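Local coordinates for molybdopterin biosynthesis protein (PDB 3TCR) that probably binds molybdopterin through a MoCF-type domain and takes part in the biosynthesis of the molybdenum cofactor, at residues V51-A56 and V83-L88; Q60-P65 and G171-V176; E90-V95 and P121-P126; V107-T112 and V167-S172. One frame throughout, in Å; residues are numbered along the deposited sequence.

Interaction 1: residues V51-A56 and V83-L88; sequences VNDRTA and VVENDL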
loop_
_atom_site.group_PDB
_atom_site.type_symbol
_atom_site.label_atom_id
_atom_site.label_comp_id
_atom_site.label_asym_id
_atom_site.label_seq_id
_atom_site.Cartn_x
_atom_site.Cartn_y
_atom_site.Cartn_z
ATOM N N VAL A 51 6.349 -10.770 19.828
ATOM C CA VAL A 51 7.340 -9.705 19.894
ATOM C C VAL A 51 6.894 -8.734 20.974
ATOM O O VAL A 51 6.044 -7.874 20.737
ATOM C CB VAL A 51 7.521 -8.951 18.543
ATOM C CG1 VAL A 51 8.598 -7.863 18.699
ATOM C CG2 VAL A 51 7.861 -9.926 17.403
ATOM N N ASN A 52 7.436 -8.907 22.170
ATOM C CA ASN A 52 6.999 -8.130 23.328
ATOM C C ASN A 52 8.047 -8.075 24.438
ATOM O O ASN A 52 8.361 -9.093 25.036
ATOM C CB ASN A 52 5.723 -8.765 23.872
ATOM C CG ASN A 52 4.972 -7.852 24.812
ATOM O OD1 ASN A 52 5.426 -7.508 25.905
ATOM N ND2 ASN A 52 3.805 -7.450 24.373
ATOM N N ASP A 53 8.579 -6.897 24.732
ATOM C CA ASP A 53 9.598 -6.775 25.816
ATOM C C ASP A 53 9.159 -7.303 27.162
ATOM O O ASP A 53 9.940 -7.940 27.849
ATOM C CB ASP A 53 10.001 -5.330 26.013
ATOM C CG ASP A 53 10.722 -4.804 24.849
ATOM O OD1 ASP A 53 11.493 -5.585 24.251
ATOM O OD2 ASP A 53 10.496 -3.634 24.502
ATOM N N ARG A 54 7.910 -7.042 27.526
ATOM C CA ARG A 54 7.384 -7.485 28.808
ATOM C C ARG A 54 7.197 -8.981 28.868
ATOM O O ARG A 54 7.558 -9.608 29.873
ATOM C CB ARG A 54 6.065 -6.784 29.131
ATOM C CG ARG A 54 6.261 -5.355 29.580
ATOM C CD ARG A 54 4.924 -4.650 29.673
ATOM N NE ARG A 54 5.076 -3.197 29.675
ATOM C CZ ARG A 54 4.053 -2.338 29.716
ATOM N NH1 ARG A 54 2.794 -2.777 29.773
ATOM N NH2 ARG A 54 4.291 -1.032 29.712
ATOM N N THR A 55 6.630 -9.560 27.809
ATOM C CA THR A 55 6.505 -11.015 27.747
ATOM C C THR A 55 7.887 -11.673 27.779
ATOM O O THR A 55 8.047 -12.698 28.398
ATOM C CB THR A 55 5.731 -11.507 26.494
ATOM O OG1 THR A 55 4.500 -10.795 26.384
ATOM C CG2 THR A 55 5.409 -12.988 26.596
ATOM N N ALA A 56 8.882 -11.077 27.129
ATOM C CA ALA A 56 10.234 -11.659 27.131
ATOM C C ALA A 56 10.893 -11.623 28.523
ATOM O O ALA A 56 11.895 -12.281 28.709
ATOM C CB ALA A 56 11.128 -10.988 26.087
ATOM N N VAL A 83 9.138 -16.376 22.083
ATOM C CA VAL A 83 9.024 -15.032 22.627
ATOM C C VAL A 83 10.349 -14.286 22.421
ATOM O O VAL A 83 11.392 -14.805 22.755
ATOM C CB VAL A 83 8.674 -15.032 24.132
ATOM C CG1 VAL A 83 8.566 -13.576 24.640
ATOM C CG2 VAL A 83 7.349 -15.765 24.375
ATOM N N VAL A 84 10.300 -13.085 21.859
ATOM C CA VAL A 84 11.479 -12.265 21.709
ATOM C C VAL A 84 11.154 -10.841 22.145
ATOM O O VAL A 84 9.978 -10.434 22.221
ATOM C CB VAL A 84 11.962 -12.198 20.225
ATOM C CG1 VAL A 84 12.407 -13.565 19.705
ATOM C CG2 VAL A 84 10.883 -11.598 19.328
ATOM N N GLU A 85 12.215 -10.089 22.421
ATOM C CA GLU A 85 12.136 -8.668 22.695
ATOM C C GLU A 85 11.935 -7.909 21.403
ATOM O O GLU A 85 12.110 -8.457 20.320
ATOM C CB GLU A 85 13.450 -8.183 23.322
ATOM C CG GLU A 85 13.741 -8.774 24.694
ATOM C CD GLU A 85 15.147 -8.440 25.232
ATOM O OE1 GLU A 85 16.139 -8.511 24.484
ATOM O OE2 GLU A 85 15.264 -8.150 26.421
ATOM N N ASN A 86 11.651 -6.621 21.536
ATOM C CA ASN A 86 11.635 -5.693 20.404
ATOM C C ASN A 86 13.031 -5.344 20.029
ATOM O O ASN A 86 13.530 -4.262 20.357
ATOM C CB ASN A 86 10.872 -4.398 20.741
ATOM C CG ASN A 86 9.482 -4.391 20.168
ATOM O OD1 ASN A 86 9.305 -4.419 18.937
ATOM N ND2 ASN A 86 8.494 -4.453 21.033
ATOM N N ASP A 87 13.630 -6.273 19.306
ATOM C CA ASP A 87 15.026 -6.274 19.015
ATOM C C ASP A 87 15.181 -6.928 17.666
ATOM O O ASP A 87 14.883 -8.124 17.490
ATOM C CB ASP A 87 15.777 -7.075 20.064
ATOM C CG ASP A 87 17.257 -7.142 19.779
ATOM O OD1 ASP A 87 17.973 -6.275 20.320
ATOM O OD2 ASP A 87 17.699 -8.010 18.992
ATOM N N LEU A 88 15.693 -6.139 16.732
ATOM C CA LEU A 88 15.810 -6.533 15.355
ATOM C C LEU A 88 16.494 -7.891 15.130
ATOM O O LEU A 88 15.932 -8.753 14.454
ATOM C CB LEU A 88 16.509 -5.415 14.578
ATOM C CG LEU A 88 16.431 -5.609 13.062
ATOM C CD1 LEU A 88 16.051 -4.281 12.392
ATOM C CD2 LEU A 88 17.747 -6.234 12.533
HETATM O O HOH W 1 5.359 -5.243 21.342
HETATM O O HOH W 2 6.972 -4.428 23.607
#

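Interaction 2: residues Q60-P65 and G171-V176; sequences QDTSGP and GSRAAV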
loop_
_atom_site.group_PDB
_atom_site.type_symbol
_atom_site.label_atom_id
_atom_site.label_comp_id
_atom_site.label_asym_id
_atom_site.label_seq_id
_atom_site.Cartn_x
_atom_site.Cartn_y
_atom_site.Cartn_z
ATOM N N GLN A 60 2.694 -12.178 31.638
ATOM C CA GLN A 60 1.683 -13.011 31.039
ATOM C C GLN A 60 1.391 -12.612 29.562
ATOM O O GLN A 60 0.865 -11.525 29.306
ATOM C CB GLN A 60 0.418 -12.851 31.907
ATOM C CG GLN A 60 -0.813 -13.608 31.455
ATOM C CD GLN A 60 -1.948 -13.497 32.459
ATOM O OE1 GLN A 60 -1.723 -13.305 33.655
ATOM N NE2 GLN A 60 -3.180 -13.645 31.977
ATOM N N ASP A 61 1.758 -13.487 28.620
ATOM C CA ASP A 61 1.337 -13.382 27.220
ATOM C C ASP A 61 -0.131 -13.787 27.013
ATOM O O ASP A 61 -0.455 -14.963 27.009
ATOM C CB ASP A 61 2.216 -14.276 26.333
ATOM C CG ASP A 61 1.756 -14.284 24.843
ATOM O OD1 ASP A 61 0.956 -13.390 24.434
ATOM O OD2 ASP A 61 2.184 -15.222 24.111
ATOM N N THR A 62 -0.975 -12.799 26.769
ATOM C CA THR A 62 -2.398 -12.929 26.591
ATOM C C THR A 62 -2.825 -13.093 25.109
ATOM O O THR A 62 -3.989 -13.361 24.821
ATOM C CB THR A 62 -3.037 -11.667 27.215
ATOM O OG1 THR A 62 -3.385 -11.947 28.581
ATOM C CG2 THR A 62 -4.251 -11.210 26.511
ATOM N N SER A 63 -1.887 -12.922 24.180
ATOM C CA SER A 63 -2.188 -12.977 22.744
ATOM C C SER A 63 -1.814 -14.298 22.106
ATOM O O SER A 63 -2.538 -14.798 21.265
ATOM C CB SER A 63 -1.413 -11.901 21.994
ATOM O OG SER A 63 -2.175 -10.746 22.001
ATOM N N GLY A 64 -0.650 -14.821 22.452
ATOM C CA GLY A 64 -0.178 -16.075 21.870
ATOM C C GLY A 64 -1.128 -17.274 21.903
ATOM O O GLY A 64 -1.245 -17.992 20.912
ATOM N N PRO A 65 -1.775 -17.530 23.042
ATOM C CA PRO A 65 -2.720 -18.648 23.057
ATOM C C PRO A 65 -3.876 -18.433 22.077
ATOM O O PRO A 65 -4.328 -19.383 21.445
ATOM C CB PRO A 65 -3.227 -18.685 24.504
ATOM C CG PRO A 65 -2.204 -17.939 25.311
ATOM C CD PRO A 65 -1.559 -16.946 24.374
ATOM N N GLY A 171 -0.141 -6.361 18.317
ATOM C CA GLY A 171 -0.086 -7.168 19.531
ATOM C C GLY A 171 -1.349 -7.426 20.356
ATOM O O GLY A 171 -1.359 -8.369 21.180
ATOM N N SER A 172 -2.393 -6.621 20.205
ATOM C CA SER A 172 -3.574 -6.770 21.079
ATOM C C SER A 172 -4.450 -7.965 20.706
ATOM O O SER A 172 -4.392 -8.481 19.579
ATOM C CB SER A 172 -4.418 -5.512 21.007
ATOM O OG SER A 172 -4.965 -5.416 19.714
ATOM N N ARG A 173 -5.292 -8.389 21.646
ATOM C CA ARG A 173 -6.266 -9.434 21.368
ATOM C C ARG A 173 -7.194 -9.052 20.226
ATOM O O ARG A 173 -7.529 -9.899 19.395
ATOM C CB ARG A 173 -7.093 -9.808 22.621
ATOM C CG ARG A 173 -6.297 -10.643 23.636
ATOM C CD ARG A 173 -7.086 -10.965 24.904
ATOM N NE ARG A 173 -8.151 -11.924 24.626
ATOM C CZ ARG A 173 -8.006 -13.250 24.571
ATOM N NH1 ARG A 173 -6.820 -13.827 24.766
ATOM N NH2 ARG A 173 -9.071 -14.006 24.301
ATOM N N ALA A 174 -7.612 -7.794 20.185
ATOM C CA ALA A 174 -8.563 -7.353 19.163
ATOM C C ALA A 174 -7.901 -7.427 17.775
ATOM O O ALA A 174 -8.532 -7.866 16.823
ATOM C CB ALA A 174 -9.052 -5.934 19.451
ATOM N N ALA A 175 -6.634 -7.014 17.694
ATOM C CA ALA A 175 -5.856 -7.063 16.444
ATOM C C ALA A 175 -5.624 -8.501 16.014
ATOM O O ALA A 175 -5.764 -8.816 14.852
ATOM C CB ALA A 175 -4.507 -6.282 16.555
ATOM N N VAL A 176 -5.291 -9.383 16.951
ATOM C CA VAL A 176 -5.075 -10.808 16.609
ATOM C C VAL A 176 -6.376 -11.447 16.099
ATOM O O VAL A 176 -6.360 -12.221 15.127
ATOM C CB VAL A 176 -4.564 -11.631 17.806
ATOM C CG1 VAL A 176 -4.808 -13.106 17.574
ATOM C CG2 VAL A 176 -3.091 -11.320 18.080
#

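Interaction 3: residues E90-V95 and P121-P126; sequences EIQNAV and PEATQP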
loop_
_atom_site.group_PDB
_atom_site.type_symbol
_atom_site.label_atom_id
_atom_site.label_comp_id
_atom_site.label_asym_id
_atom_site.label_seq_id
_atom_site.Cartn_x
_atom_site.Cartn_y
_atom_site.Cartn_z
ATOM N N GLU A 90 17.033 -10.354 17.295
ATOM C CA GLU A 90 16.268 -11.454 17.901
ATOM C C GLU A 90 15.071 -11.856 17.061
ATOM O O GLU A 90 14.802 -13.035 16.874
ATOM C CB GLU A 90 15.758 -11.093 19.305
ATOM C CG GLU A 90 16.823 -10.987 20.377
ATOM C CD GLU A 90 16.220 -10.636 21.756
ATOM O OE1 GLU A 90 16.926 -9.965 22.542
ATOM O OE2 GLU A 90 15.041 -11.032 22.056
ATOM N N ILE A 91 14.333 -10.869 16.586
ATOM C CA ILE A 91 13.213 -11.128 15.709
ATOM C C ILE A 91 13.681 -11.841 14.430
ATOM O O ILE A 91 13.053 -12.806 13.987
ATOM C CB ILE A 91 12.455 -9.851 15.306
ATOM C CG1 ILE A 91 11.922 -9.135 16.546
ATOM C CG2 ILE A 91 11.312 -10.224 14.351
ATOM C CD1 ILE A 91 11.458 -7.698 16.328
ATOM N N GLN A 92 14.779 -11.371 13.846
ATOM C CA GLN A 92 15.310 -11.982 12.627
ATOM C C GLN A 92 15.742 -13.423 12.889
ATOM O O GLN A 92 15.442 -14.347 12.091
ATOM C CB GLN A 92 16.451 -11.109 12.031
ATOM C CG GLN A 92 15.902 -9.814 11.377
ATOM C CD GLN A 92 16.947 -9.083 10.526
ATOM O OE1 GLN A 92 18.126 -9.287 10.714
ATOM N NE2 GLN A 92 16.512 -8.250 9.582
ATOM N N ASN A 93 16.393 -13.649 14.022
ATOM C CA ASN A 93 16.827 -14.991 14.361
ATOM C C ASN A 93 15.628 -15.939 14.455
ATOM O O ASN A 93 15.693 -17.078 13.977
ATOM C CB ASN A 93 17.603 -15.045 15.687
ATOM C CG ASN A 93 19.038 -14.546 15.551
ATOM O OD1 ASN A 93 19.610 -14.576 14.462
ATOM N ND2 ASN A 93 19.631 -14.096 16.658
ATOM N N ALA A 94 14.579 -15.470 15.116
ATOM C CA ALA A 94 13.376 -16.269 15.319
ATOM C C ALA A 94 12.746 -16.614 13.955
ATOM O O ALA A 94 12.450 -17.772 13.677
ATOM C CB ALA A 94 12.371 -15.524 16.236
ATOM N N VAL A 95 12.547 -15.609 13.104
ATOM C CA VAL A 95 11.947 -15.878 11.790
ATOM C C VAL A 95 12.856 -16.779 10.919
ATOM O O VAL A 95 12.389 -17.744 10.302
ATOM C CB VAL A 95 11.620 -14.575 11.070
ATOM C CG1 VAL A 95 11.188 -14.847 9.622
ATOM C CG2 VAL A 95 10.548 -13.799 11.850
ATOM N N PRO A 121 8.417 -4.749 11.734
ATOM C CA PRO A 121 8.448 -4.568 10.281
ATOM C C PRO A 121 9.859 -4.371 9.712
ATOM O O PRO A 121 10.207 -4.965 8.685
ATOM C CB PRO A 121 7.587 -3.335 10.061
ATOM C CG PRO A 121 6.787 -3.179 11.337
ATOM C CD PRO A 121 7.709 -3.656 12.414
ATOM N N GLU A 122 10.661 -3.547 10.375
ATOM C CA GLU A 122 12.075 -3.344 9.985
ATOM C C GLU A 122 12.837 -4.659 10.011
ATOM O O GLU A 122 13.708 -4.888 9.164
ATOM C CB GLU A 122 12.775 -2.394 10.961
ATOM C CG GLU A 122 12.389 -0.928 10.838
ATOM C CD GLU A 122 11.059 -0.553 11.482
ATOM O OE1 GLU A 122 10.367 -1.387 12.089
ATOM O OE2 GLU A 122 10.696 0.629 11.344
ATOM N N ALA A 123 12.520 -5.516 10.984
ATOM C CA ALA A 123 13.216 -6.808 11.129
ATOM C C ALA A 123 12.799 -7.772 10.017
ATOM O O ALA A 123 13.623 -8.546 9.521
ATOM C CB ALA A 123 12.974 -7.445 12.490
ATOM N N THR A 124 11.518 -7.705 9.648
ATOM C CA THR A 124 10.913 -8.631 8.686
ATOM C C THR A 124 11.217 -8.328 7.214
ATOM O O THR A 124 11.595 -9.226 6.475
ATOM C CB THR A 124 9.391 -8.725 8.930
ATOM O OG1 THR A 124 9.194 -9.139 10.285
ATOM C CG2 THR A 124 8.682 -9.742 7.971
ATOM N N GLN A 125 11.006 -7.088 6.800
ATOM C CA GLN A 125 11.142 -6.663 5.398
ATOM C C GLN A 125 12.432 -7.161 4.708
ATOM O O GLN A 125 12.349 -7.720 3.603
ATOM C CB GLN A 125 11.010 -5.135 5.269
ATOM C CG GLN A 125 11.025 -4.587 3.821
ATOM C CD GLN A 125 9.766 -4.951 3.042
ATOM O OE1 GLN A 125 8.681 -5.073 3.628
ATOM N NE2 GLN A 125 9.906 -5.151 1.718
ATOM N N PRO A 126 13.609 -7.019 5.353
ATOM C CA PRO A 126 14.832 -7.481 4.638
ATOM C C PRO A 126 14.940 -8.978 4.415
ATOM O O PRO A 126 15.787 -9.424 3.620
ATOM C CB PRO A 126 16.006 -6.994 5.524
ATOM C CG PRO A 126 15.392 -6.022 6.509
ATOM C CD PRO A 126 13.908 -6.327 6.606
#

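Interaction 4: residues V107-T112 and V167-S172; sequences VTVGGT and VNIAGS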
loop_
_atom_site.group_PDB
_atom_site.type_symbol
_atom_site.label_atom_id
_atom_site.label_comp_id
_atom_site.label_asym_id
_atom_site.label_seq_id
_atom_site.Cartn_x
_atom_site.Cartn_y
_atom_site.Cartn_z
ATOM N N VAL A 107 3.464 -16.262 11.950
ATOM C CA VAL A 107 2.737 -15.073 12.363
ATOM C C VAL A 107 3.510 -14.452 13.528
ATOM O O VAL A 107 3.751 -15.118 14.550
ATOM C CB VAL A 107 1.344 -15.460 12.854
ATOM C CG1 VAL A 107 0.538 -14.243 13.361
ATOM C CG2 VAL A 107 0.593 -16.233 11.758
ATOM N N THR A 108 3.941 -13.202 13.364
ATOM C CA THR A 108 4.577 -12.439 14.432
ATOM C C THR A 108 3.463 -11.543 14.986
ATOM O O THR A 108 2.614 -11.075 14.208
ATOM C CB THR A 108 5.759 -11.552 13.937
ATOM O OG1 THR A 108 5.274 -10.438 13.165
ATOM C CG2 THR A 108 6.746 -12.334 13.100
ATOM N N VAL A 109 3.485 -11.301 16.300
ATOM C CA VAL A 109 2.428 -10.601 17.015
ATOM C C VAL A 109 3.106 -9.574 17.898
ATOM O O VAL A 109 3.853 -9.946 18.806
ATOM C CB VAL A 109 1.649 -11.565 17.959
ATOM C CG1 VAL A 109 0.563 -10.829 18.773
ATOM C CG2 VAL A 109 1.081 -12.733 17.172
ATOM N N GLY A 110 2.856 -8.290 17.639
ATOM C CA GLY A 110 3.537 -7.221 18.366
ATOM C C GLY A 110 4.564 -6.478 17.536
ATOM O O GLY A 110 5.007 -6.967 16.439
ATOM N N GLY A 111 4.905 -5.275 18.029
ATOM C CA GLY A 111 6.026 -4.514 17.484
ATOM C C GLY A 111 5.756 -3.816 16.161
ATOM O O GLY A 111 6.691 -3.533 15.405
ATOM N N THR A 112 4.487 -3.510 15.894
ATOM C CA THR A 112 4.074 -2.796 14.670
ATOM C C THR A 112 3.539 -1.376 14.895
ATOM O O THR A 112 3.006 -0.770 13.962
ATOM C CB THR A 112 2.986 -3.608 13.926
ATOM O OG1 THR A 112 1.819 -3.745 14.746
ATOM C CG2 THR A 112 3.505 -4.998 13.587
ATOM N N VAL A 167 3.949 -13.075 8.184
ATOM C CA VAL A 167 2.977 -11.997 8.342
ATOM C C VAL A 167 3.054 -11.362 9.746
ATOM O O VAL A 167 2.944 -12.061 10.776
ATOM C CB VAL A 167 1.537 -12.523 8.092
ATOM C CG1 VAL A 167 0.508 -11.379 8.107
ATOM C CG2 VAL A 167 1.476 -13.345 6.772
ATOM N N ASN A 168 3.271 -10.050 9.785
ATOM C CA ASN A 168 3.221 -9.280 11.031
ATOM C C ASN A 168 1.793 -8.847 11.396
ATOM O O ASN A 168 1.093 -8.213 10.566
ATOM C CB ASN A 168 3.990 -7.961 10.881
ATOM C CG ASN A 168 5.452 -8.119 10.497
ATOM O OD1 ASN A 168 5.986 -7.229 9.794
ATOM N ND2 ASN A 168 6.134 -9.160 11.007
ATOM N N ILE A 169 1.359 -9.133 12.618
ATOM C CA ILE A 169 0.149 -8.474 13.136
ATOM C C ILE A 169 0.404 -7.732 14.456
ATOM O O ILE A 169 1.364 -8.042 15.173
ATOM C CB ILE A 169 -1.052 -9.432 13.210
ATOM C CG1 ILE A 169 -0.945 -10.424 14.320
ATOM C CG2 ILE A 169 -1.176 -10.287 11.933
ATOM C CD1 ILE A 169 -1.905 -11.598 14.029
ATOM N N ALA A 170 -0.441 -6.747 14.744
ATOM C CA ALA A 170 -0.341 -5.960 15.981
ATOM C C ALA A 170 -0.614 -6.832 17.166
ATOM O O ALA A 170 -1.217 -7.908 17.051
ATOM C CB ALA A 170 -1.277 -4.748 15.988
ATOM N N GLY A 171 -0.141 -6.361 18.317
ATOM C CA GLY A 171 -0.086 -7.168 19.531
ATOM C C GLY A 171 -1.349 -7.426 20.356
ATOM O O GLY A 171 -1.359 -8.369 21.180
ATOM N N SER A 172 -2.393 -6.621 20.205
ATOM C CA SER A 172 -3.574 -6.770 21.079
ATOM C C SER A 172 -4.450 -7.965 20.706
ATOM O O SER A 172 -4.392 -8.481 19.579
ATOM C CB SER A 172 -4.418 -5.512 21.007
ATOM O OG SER A 172 -4.965 -5.416 19.714
HETATM O O HOH W 3 4.069 -8.394 14.408
HETATM O O HOH W 4 1.911 -3.900 17.608
#

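Interaction 1: residues V51-A56 and V83-L88
V51 and V84 pair in parallel register where two neighbouring strands of the mixed sheet of this alpha/beta domain run out, and N52 N closes the ladder on V84 O at 3.0 Å, though the chains stay side by side. Beyond this last rung between strands 44-51 and 76-84, side chains take over from the backbone. D53 extends its carboxylate to N86, where OD1 receives N86 N at 2.9 Å in a nearly straight bond (166°), although the donor stands above the carboxylate plane. OD2 is salt-bridged to R117, so the carboxylate ties the two loops to a third. N52 OD1 accepts T55 N in an Asx motif, which fixes the turn. The T55-A56 turn lies over V83, on the face away from V51 and V84. V83 CG1, held anti to its own backbone N (chi1 -180°), lies against T55 CG2 at 3.8 Å, and A56 CB rests 3.7 Å from E85 CG. On the face of V51 and V84 their CG2 methyls meet, and helix 88-100 covers them through I91. N86 turns its amide across V51, placing OD1 3.5 Å from V51 CG1, and its ND2 gives a hydrogen to a water that donates to V51 O.

Interaction 2: residues Q60-P65 and G171-V176
S63 and G171 form the tight centre of this contact, in which the turn leading into helix 64-73 meets the turn leading into helix 173-196. S63 OG donates to G171 O at 2.6 Å, and V176 CG2 lies 4.1 Å from the same hydroxyl oxygen, with V109 of strand 105-109 packed against both side chains. The buried hydroxyl thus has a carbonyl partner on one hand and apolar neighbours on the other. Toward the solvent the contact is more exposed and rests on the long side chain of R173. Its chain bends at chi3 (70°), which brings NH1 to T62 O at 2.9 Å; the carbonyl oxygen sits at the guanidinium edge, close to its plane. On the way the aliphatic part of R173 crosses T62 at about a right angle, R173 CG lying 3.6 Å from T62 CG2. Each turn is also fixed from within: D61 OD1 accepts both S63 N and G64 N from one face of its carboxylate, and S172 OG, at the N-cap, accepts A175 N while bonding to E150. Both cross-links run from a side-chain donor to a backbone carbonyl, so they depend on acceptor groups that any residue would supply.

Interaction 3: residues E90-V95 and P121-P126
I91 and A123 bring two helices of the alpha/beta fold together, helix 88-100 and the short helix 120-124, with the nearest CA atoms, those of Q92 and A123, 5.8 Å apart. The small A123 side chain is consistent with so close an approach. The apolar part of the contact is built around its methyl. A123 CB sits 3.7 Å from I91 CG2 and equally near I91 CB, with I91 CD1 slightly farther away, so that the methyl lies alongside the branch point of the isoleucine. I91 holds CG2 anti to its backbone N, which carries this methyl to A123, while CG1 leads CD1 on toward V51 of the sheet. L88, one turn earlier in the helix, touches A123 as well.

Polar groups of the second helix tie it to its surroundings. E122 makes a salt bridge with R155 and another with R130 of the second subunit, so this helix also reaches the subunit interface. T124, on a different side of the same helix, bonds through OG1 to N168 of the sheet. The polar part of the contact itself comes from Q92, on the more open flank. Its aliphatic chain runs past A123, with CG 3.9 Å from CB, and is extended beyond CG (chi2 -168°), taking the amide to A123 O. P126 CG lies 4.0 Å from NE2 and borders the amide there. Q92 NE2 donates to A123 O at 2.9 Å with an N-H...O angle of 157°, the oxygen lying almost in the plane of the glutamine amide.

Interaction 4: residues V107-T112 and V167-S172
N168 ND2 donates to T108 OG1 at 2.7 Å, adding a side-chain bond to a parallel ladder. T108 N and O both bond strand 164-169, on either side of N168, T108 N giving to V167 O at 3.0 Å and T108 O receiving I169 N at 2.8 Å. From T108 CB, which lies 3.8 Å from N168 ND2, the side chain divides. CG2 lies 3.9 Å from N168 ND2 and packs near V95 of helix 88-100, whereas OG1 (chi1 71°) gives its hydrogen to a water. That water donates to G110 O and I169 O, bridging them to T108 OG1. N168 lies beside T108 and points the same way; its OD1 receives V157 N. On the sheet face of V107 and I169, V107 CG1 meets I169 CD1 at 3.7 Å beneath helices 64-73 and 173-196. Past the last rung, G110 N to I169 O, the G110-G111 pair turns the chain with backbone angles suited to glycine, and T112 OG1 settles 3.3 Å from A170 CA. Central parallel strands ending in glycine-rich loops at their C-terminal ends are typical of alpha/beta folds such as the MoCF domain, where these ends probably help to shape the pterin site.

Overall arrangement
The four contacts gather around one mixed sheet. Interactions 1 and 4 lie on it, 11 Å apart between centres, and are joined by strand 44-51, which runs between 76-84 and 105-109. Interaction 2 shares G171 and S172 with interaction 4, their centres 9 Å apart, and ties the starts of helices 64-73 and 173-196. Interaction 3 is on the other flank, its centre about 19 Å from that of interaction 2. Along the chain, interaction 1 closes before 3 and 4 open, and these two alternate, whereas interaction 2 spans from 60 to 176. Together they join strand ends, helix starts and the helix 88-100/120-124 pair of one domain, a setting consistent with molybdopterin binding.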